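Long-range contact in amino Transferase (Eubacterium rectale, PDB 3ELE), which probably transfers amino groups between amino acids and keto acids with pyridoxal-5'-phosphate as cofactor, as a class I and II aminotransferase: residues T129-Y137 with A362-W370. Sequence-based numbering, arbitrary orientation.
Sequences TIAPYFPEY and ADGFGCPGW. With PLP (pyridoxal-5'-phosphate), chain E.
In this PLP-dependent aminotransferase, the loop that follows strand 126-130 and carries F134 to the PLP meets the loop linking strands 360-361 and 370-374, with Y133 and F365 at the centre. Y133 N donates to F365 O over 2.8 Å, a nearly straight bond (163°) that lies in the carbonyl plane on a lone pair. The same oxygen receives a CA-H...O contact from P132, whose CA lies 3.3 Å away, and F365 CA returns one to Y133 O. Y133 folds its ring back to 362-370, CG standing between its own N and carbonyl carbon (chi1 72°), which brings CD1 to 3.1 Å from F365 O; T129 CG2 covers one ring face, and its OH is hydrogen-bonded to E150 OE2. P135 lays CG over one face of the F365 ring, offset toward the rim, and its CD is 3.7 Å from F365 CD2, while Y133 O sits at the edge of that ring. G366 has a positive phi that by itself calls for glycine, and a side chain would also crowd A131 CB and Y133 CE1. Farther along, P132, after a cis peptide bond, packs CB against C367 CB at 4.1 Å.

Residues 131-135 leave the seven-stranded sheet of the large, PLP-binding domain and here meet the four-stranded antiparallel sheet's loop in the small C-terminal domain, as in fold-type I aminotransferases. F134 starts away from 362-370; CG anti to the backbone N (chi1 -176°) carries the ring to the cofactor. One face lies against the pyridine ring, nearly parallel to it, with PLP C3 4.0 Å above its centre; E136 CB meets the opposite face. An alanine here would strip away this aromatic platform and would probably leave the pyridine ring freer to tilt. Y137 OH, hydrogen-bonded to D217 OD2, approaches PLP C2A at 3.9 Å.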
ATOM      1  N   THR A 129     -13.454 -14.156 -13.785  1.00 31.35           N
ATOM      2  CA  THR A 129     -12.179 -14.902 -13.572  1.00 31.44           C
ATOM      3  C   THR A 129     -12.389 -16.251 -14.279  1.00 31.79           C
ATOM      4  O   THR A 129     -13.545 -16.717 -14.415  1.00 31.35           O
ATOM      5  CB  THR A 129     -11.811 -15.025 -12.090  1.00 31.05           C
ATOM      6  OG1 THR A 129     -10.498 -15.606 -11.952  1.00 36.16           O
ATOM      7  CG2 THR A 129     -12.813 -15.873 -11.321  1.00 29.89           C
ATOM      8  N   ILE A 130     -11.299 -16.812 -14.810  1.00 32.34           N
ATOM      9  CA  ILE A 130     -11.316 -18.086 -15.538  1.00 32.25           C
ATOM     10  C   ILE A 130     -10.718 -19.113 -14.580  1.00 32.56           C
ATOM     11  O   ILE A 130      -9.546 -18.997 -14.207  1.00 30.69           O
ATOM     12  CB  ILE A 130     -10.484 -18.026 -16.866  1.00 32.76           C
ATOM     13  CG1 ILE A 130     -10.851 -16.798 -17.714  1.00 36.55           C
ATOM     14  CG2 ILE A 130     -10.690 -19.297 -17.717  1.00 28.36           C
ATOM     15  CD1 ILE A 130     -12.284 -16.752 -18.131  1.00 35.50           C
ATOM     16  N   ALA A 131     -11.527 -20.093 -14.172  1.00 33.95           N
ATOM     17  CA  ALA A 131     -11.090 -21.153 -13.261  1.00 33.68           C
ATOM     18  C   ALA A 131     -10.075 -22.095 -13.960  1.00 34.05           C
ATOM     19  O   ALA A 131     -10.141 -22.245 -15.169  1.00 35.77           O
ATOM     20  CB  ALA A 131     -12.270 -21.957 -12.728  1.00 34.28           C
ATOM     21  N   PRO A 132      -9.092 -22.661 -13.218  1.00 34.00           N
ATOM     22  CA  PRO A 132      -8.854 -22.444 -11.796  1.00 34.01           C
ATOM     23  C   PRO A 132      -8.197 -21.087 -11.589  1.00 34.64           C
ATOM     24  O   PRO A 132      -7.398 -20.662 -12.436  1.00 35.20           O
ATOM     25  CB  PRO A 132      -7.918 -23.576 -11.425  1.00 34.20           C
ATOM     26  CG  PRO A 132      -7.127 -23.811 -12.672  1.00 34.24           C
ATOM     27  CD  PRO A 132      -8.086 -23.579 -13.794  1.00 33.57           C
ATOM     28  N   TYR A 133      -8.517 -20.423 -10.477  1.00 34.96           N
ATOM     29  CA  TYR A 133      -8.033 -19.055 -10.245  1.00 35.49           C
ATOM     30  C   TYR A 133      -7.558 -18.759  -8.819  1.00 35.76           C
ATOM     31  O   TYR A 133      -7.893 -19.470  -7.875  1.00 36.21           O
ATOM     32  CB  TYR A 133      -9.135 -18.063 -10.666  1.00 34.51           C
ATOM     33  CG  TYR A 133     -10.316 -18.022  -9.722  1.00 35.54           C
ATOM     34  CD1 TYR A 133     -11.317 -18.988  -9.773  1.00 35.81           C
ATOM     35  CD2 TYR A 133     -10.415 -17.018  -8.751  1.00 37.74           C
ATOM     36  CE1 TYR A 133     -12.377 -18.976  -8.861  1.00 35.21           C
ATOM     37  CE2 TYR A 133     -11.455 -16.985  -7.843  1.00 37.52           C
ATOM     38  CZ  TYR A 133     -12.446 -17.952  -7.903  1.00 39.46           C
ATOM     39  OH  TYR A 133     -13.464 -17.861  -6.994  1.00 37.05           O
ATOM     40  N   PHE A 134      -6.764 -17.692  -8.711  1.00 36.06           N
ATOM     41  CA  PHE A 134      -6.236 -17.146  -7.458  1.00 35.32           C
ATOM     42  C   PHE A 134      -7.420 -16.601  -6.619  1.00 36.38           C
ATOM     43  O   PHE A 134      -7.985 -15.555  -6.975  1.00 37.98           O
ATOM     44  CB  PHE A 134      -5.241 -16.041  -7.821  1.00 36.16           C
ATOM     45  CG  PHE A 134      -4.514 -15.421  -6.662  1.00 36.90           C
ATOM     46  CD1 PHE A 134      -3.856 -16.210  -5.717  1.00 40.28           C
ATOM     47  CD2 PHE A 134      -4.365 -14.031  -6.596  1.00 38.49           C
ATOM     48  CE1 PHE A 134      -3.139 -15.609  -4.668  1.00 44.09           C
ATOM     49  CE2 PHE A 134      -3.644 -13.428  -5.557  1.00 42.82           C
ATOM     50  CZ  PHE A 134      -3.041 -14.219  -4.588  1.00 39.31           C
ATOM     51  N   PRO A 135      -7.791 -17.286  -5.505  1.00 36.19           N
ATOM     52  CA  PRO A 135      -9.000 -16.888  -4.757  1.00 35.11           C
ATOM     53  C   PRO A 135      -9.058 -15.465  -4.217  1.00 33.50           C
ATOM     54  O   PRO A 135     -10.156 -14.934  -4.046  1.00 34.46           O
ATOM     55  CB  PRO A 135      -9.062 -17.902  -3.598  1.00 36.09           C
ATOM     56  CG  PRO A 135      -8.199 -19.040  -4.040  1.00 38.21           C
ATOM     57  CD  PRO A 135      -7.126 -18.437  -4.850  1.00 35.47           C
ATOM     58  N   GLU A 136      -7.892 -14.841  -4.011  1.00 33.60           N
ATOM     59  CA  GLU A 136      -7.790 -13.469  -3.520  1.00 33.31           C
ATOM     60  C   GLU A 136      -8.418 -12.442  -4.487  1.00 33.34           C
ATOM     61  O   GLU A 136      -8.730 -11.327  -4.069  1.00 33.60           O
ATOM     62  CB  GLU A 136      -6.324 -13.118  -3.195  1.00 34.94           C
ATOM     63  CG  GLU A 136      -6.125 -11.916  -2.241  1.00 37.79           C
ATOM     64  CD  GLU A 136      -6.481 -12.217  -0.803  1.00 34.27           C
ATOM     65  OE1 GLU A 136      -7.051 -13.281  -0.547  1.00 39.67           O
ATOM     66  OE2 GLU A 136      -6.175 -11.393   0.090  1.00 33.97           O
ATOM     67  N   TYR A 137      -8.611 -12.801  -5.763  1.00 33.35           N
ATOM     68  CA  TYR A 137      -9.345 -11.930  -6.710  1.00 33.69           C
ATOM     69  C   TYR A 137     -10.714 -11.551  -6.176  1.00 34.06           C
ATOM     70  O   TYR A 137     -11.123 -10.424  -6.355  1.00 37.22           O
ATOM     71  CB  TYR A 137      -9.540 -12.568  -8.104  1.00 32.78           C
ATOM     72  CG  TYR A 137      -8.279 -12.856  -8.900  1.00 30.50           C
ATOM     73  CD1 TYR A 137      -7.132 -12.045  -8.803  1.00 34.04           C
ATOM     74  CD2 TYR A 137      -8.271 -13.880  -9.848  1.00 29.68           C
ATOM     75  CE1 TYR A 137      -6.001 -12.314  -9.561  1.00 34.43           C
ATOM     76  CE2 TYR A 137      -7.171 -14.147 -10.615  1.00 32.94           C
ATOM     77  CZ  TYR A 137      -6.028 -13.376 -10.466  1.00 34.79           C
ATOM     78  OH  TYR A 137      -4.961 -13.666 -11.237  1.00 33.15           O
ATOM     79  N   ALA A 362      -8.080 -28.103  -4.887  1.00 31.75           N
ATOM     80  CA  ALA A 362      -8.317 -27.049  -5.862  1.00 32.48           C
ATOM     81  C   ALA A 362      -9.769 -26.513  -5.888  1.00 33.69           C
ATOM     82  O   ALA A 362     -10.086 -25.655  -6.713  1.00 33.60           O
ATOM     83  CB  ALA A 362      -7.868 -27.505  -7.243  1.00 32.21           C
ATOM     84  N   ASP A 363     -10.622 -26.979  -4.963  1.00 34.44           N
ATOM     85  CA  ASP A 363     -12.040 -26.558  -4.865  1.00 33.93           C
ATOM     86  C   ASP A 363     -12.138 -25.044  -4.689  1.00 34.38           C
ATOM     87  O   ASP A 363     -12.880 -24.389  -5.403  1.00 34.17           O
ATOM     88  CB  ASP A 363     -12.775 -27.228  -3.697  1.00 34.78           C
ATOM     89  CG  ASP A 363     -12.594 -28.750  -3.662  1.00 37.70           C
ATOM     90  OD1 ASP A 363     -11.441 -29.205  -3.781  1.00 41.48           O
ATOM     91  OD2 ASP A 363     -13.572 -29.472  -3.444  1.00 39.38           O
ATOM     92  N   GLY A 364     -11.340 -24.514  -3.768  1.00 36.04           N
ATOM     93  CA  GLY A 364     -11.241 -23.077  -3.487  1.00 37.48           C
ATOM     94  C   GLY A 364     -10.726 -22.242  -4.653  1.00 37.93           C
ATOM     95  O   GLY A 364     -11.030 -21.057  -4.729  1.00 38.94           O
ATOM     96  N   PHE A 365      -9.938 -22.859  -5.543  1.00 37.26           N
ATOM     97  CA  PHE A 365      -9.493 -22.229  -6.796  1.00 37.38           C
ATOM     98  C   PHE A 365     -10.568 -22.338  -7.903  1.00 37.17           C
ATOM     99  O   PHE A 365     -10.381 -21.818  -8.989  1.00 37.31           O
ATOM    100  CB  PHE A 365      -8.160 -22.819  -7.287  1.00 36.69           C
ATOM    101  CG  PHE A 365      -7.017 -22.672  -6.306  1.00 38.40           C
ATOM    102  CD1 PHE A 365      -6.804 -23.625  -5.317  1.00 37.36           C
ATOM    103  CD2 PHE A 365      -6.115 -21.607  -6.392  1.00 36.27           C
ATOM    104  CE1 PHE A 365      -5.739 -23.491  -4.397  1.00 41.05           C
ATOM    105  CE2 PHE A 365      -5.058 -21.464  -5.485  1.00 38.39           C
ATOM    106  CZ  PHE A 365      -4.871 -22.420  -4.480  1.00 35.21           C
ATOM    107  N   GLY A 366     -11.690 -22.995  -7.619  1.00 38.04           N
ATOM    108  CA  GLY A 366     -12.773 -23.204  -8.563  1.00 39.42           C
ATOM    109  C   GLY A 366     -12.657 -24.514  -9.310  1.00 40.61           C
ATOM    110  O   GLY A 366     -13.320 -24.660 -10.319  1.00 42.01           O
ATOM    111  N   CYS A 367     -11.864 -25.471  -8.800  1.00 40.86           N
ATOM    112  CA  CYS A 367     -11.633 -26.784  -9.456  1.00 41.48           C
ATOM    113  C   CYS A 367     -11.709 -28.048  -8.576  1.00 40.36           C
ATOM    114  O   CYS A 367     -10.665 -28.584  -8.170  1.00 41.09           O
ATOM    115  CB  CYS A 367     -10.300 -26.754 -10.224  1.00 42.96           C
ATOM    116  SG  CYS A 367     -10.512 -26.865 -11.925  1.00 44.39           S
ATOM    117  N   PRO A 368     -12.940 -28.540  -8.290  1.00 39.30           N
ATOM    118  CA  PRO A 368     -13.080 -29.804  -7.567  1.00 38.48           C
ATOM    119  C   PRO A 368     -12.481 -30.995  -8.351  1.00 36.80           C
ATOM    120  O   PRO A 368     -12.491 -31.007  -9.596  1.00 34.54           O
ATOM    121  CB  PRO A 368     -14.605 -29.978  -7.425  1.00 40.17           C
ATOM    122  CG  PRO A 368     -15.199 -28.641  -7.688  1.00 38.40           C
ATOM    123  CD  PRO A 368     -14.257 -27.936  -8.594  1.00 39.47           C
ATOM    124  N   GLY A 369     -11.980 -31.976  -7.607  1.00 35.26           N
ATOM    125  CA  GLY A 369     -11.345 -33.161  -8.176  1.00 34.49           C
ATOM    126  C   GLY A 369      -9.860 -33.054  -8.486  1.00 34.30           C
ATOM    127  O   GLY A 369      -9.262 -34.048  -8.883  1.00 33.10           O
ATOM    128  N   TRP A 370      -9.271 -31.867  -8.298  1.00 33.64           N
ATOM    129  CA  TRP A 370      -7.851 -31.596  -8.567  1.00 32.32           C
ATOM    130  C   TRP A 370      -7.186 -31.046  -7.325  1.00 31.87           C
ATOM    131  O   TRP A 370      -7.850 -30.719  -6.342  1.00 32.16           O
ATOM    132  CB  TRP A 370      -7.712 -30.574  -9.700  1.00 32.13           C
ATOM    133  CG  TRP A 370      -8.134 -31.083 -11.031  1.00 33.26           C
ATOM    134  CD1 TRP A 370      -9.409 -31.272 -11.454  1.00 31.13           C
ATOM    135  CD2 TRP A 370      -7.281 -31.498 -12.118  1.00 35.03           C
ATOM    136  NE1 TRP A 370      -9.414 -31.763 -12.725  1.00 31.04           N
ATOM    137  CE2 TRP A 370      -8.128 -31.897 -13.174  1.00 31.47           C
ATOM    138  CE3 TRP A 370      -5.885 -31.545 -12.310  1.00 33.29           C
ATOM    139  CZ2 TRP A 370      -7.635 -32.361 -14.420  1.00 31.50           C
ATOM    140  CZ3 TRP A 370      -5.380 -32.003 -13.546  1.00 32.45           C
ATOM    141  CH2 TRP A 370      -6.264 -32.398 -14.591  1.00 33.91           C
TER
HETATM  142  N1  PLP E 500      -1.352 -12.816  -8.677  1.00 37.68           N
HETATM  143  C2  PLP E 500      -1.115 -14.189  -8.572  1.00 36.80           C
HETATM  144  C2A PLP E 500      -1.750 -15.116  -9.558  1.00 37.04           C
HETATM  145  C3  PLP E 500      -0.263 -14.690  -7.566  1.00 38.88           C
HETATM  146  O3  PLP E 500      -0.011 -16.037  -7.468  1.00 31.83           O
HETATM  147  C4  PLP E 500       0.327 -13.811  -6.629  1.00 45.59           C
HETATM  148  C4A PLP E 500       0.840 -14.447  -5.350  1.00 49.92           C
HETATM  149  O4A PLP E 500       0.073 -14.635  -4.404  1.00 55.32           O
HETATM  150  C5  PLP E 500       0.070 -12.411  -6.758  1.00 44.80           C
HETATM  151  C6  PLP E 500      -0.776 -11.926  -7.786  1.00 35.02           C
HETATM  152  C5A PLP E 500       0.622 -11.383  -5.793  1.00 40.76           C
HETATM  153  O4P PLP E 500       1.847 -10.847  -6.185  1.00 41.95           O
HETATM  154  P   PLP E 500       2.446  -9.642  -5.298  1.00 42.04           P
HETATM  155  O1P PLP E 500       3.196  -8.687  -6.181  1.00 36.27           O
HETATM  156  O2P PLP E 500       3.448 -10.200  -4.328  1.00 39.54           O
HETATM  157  O3P PLP E 500       1.381  -8.908  -4.552  1.00 30.73           O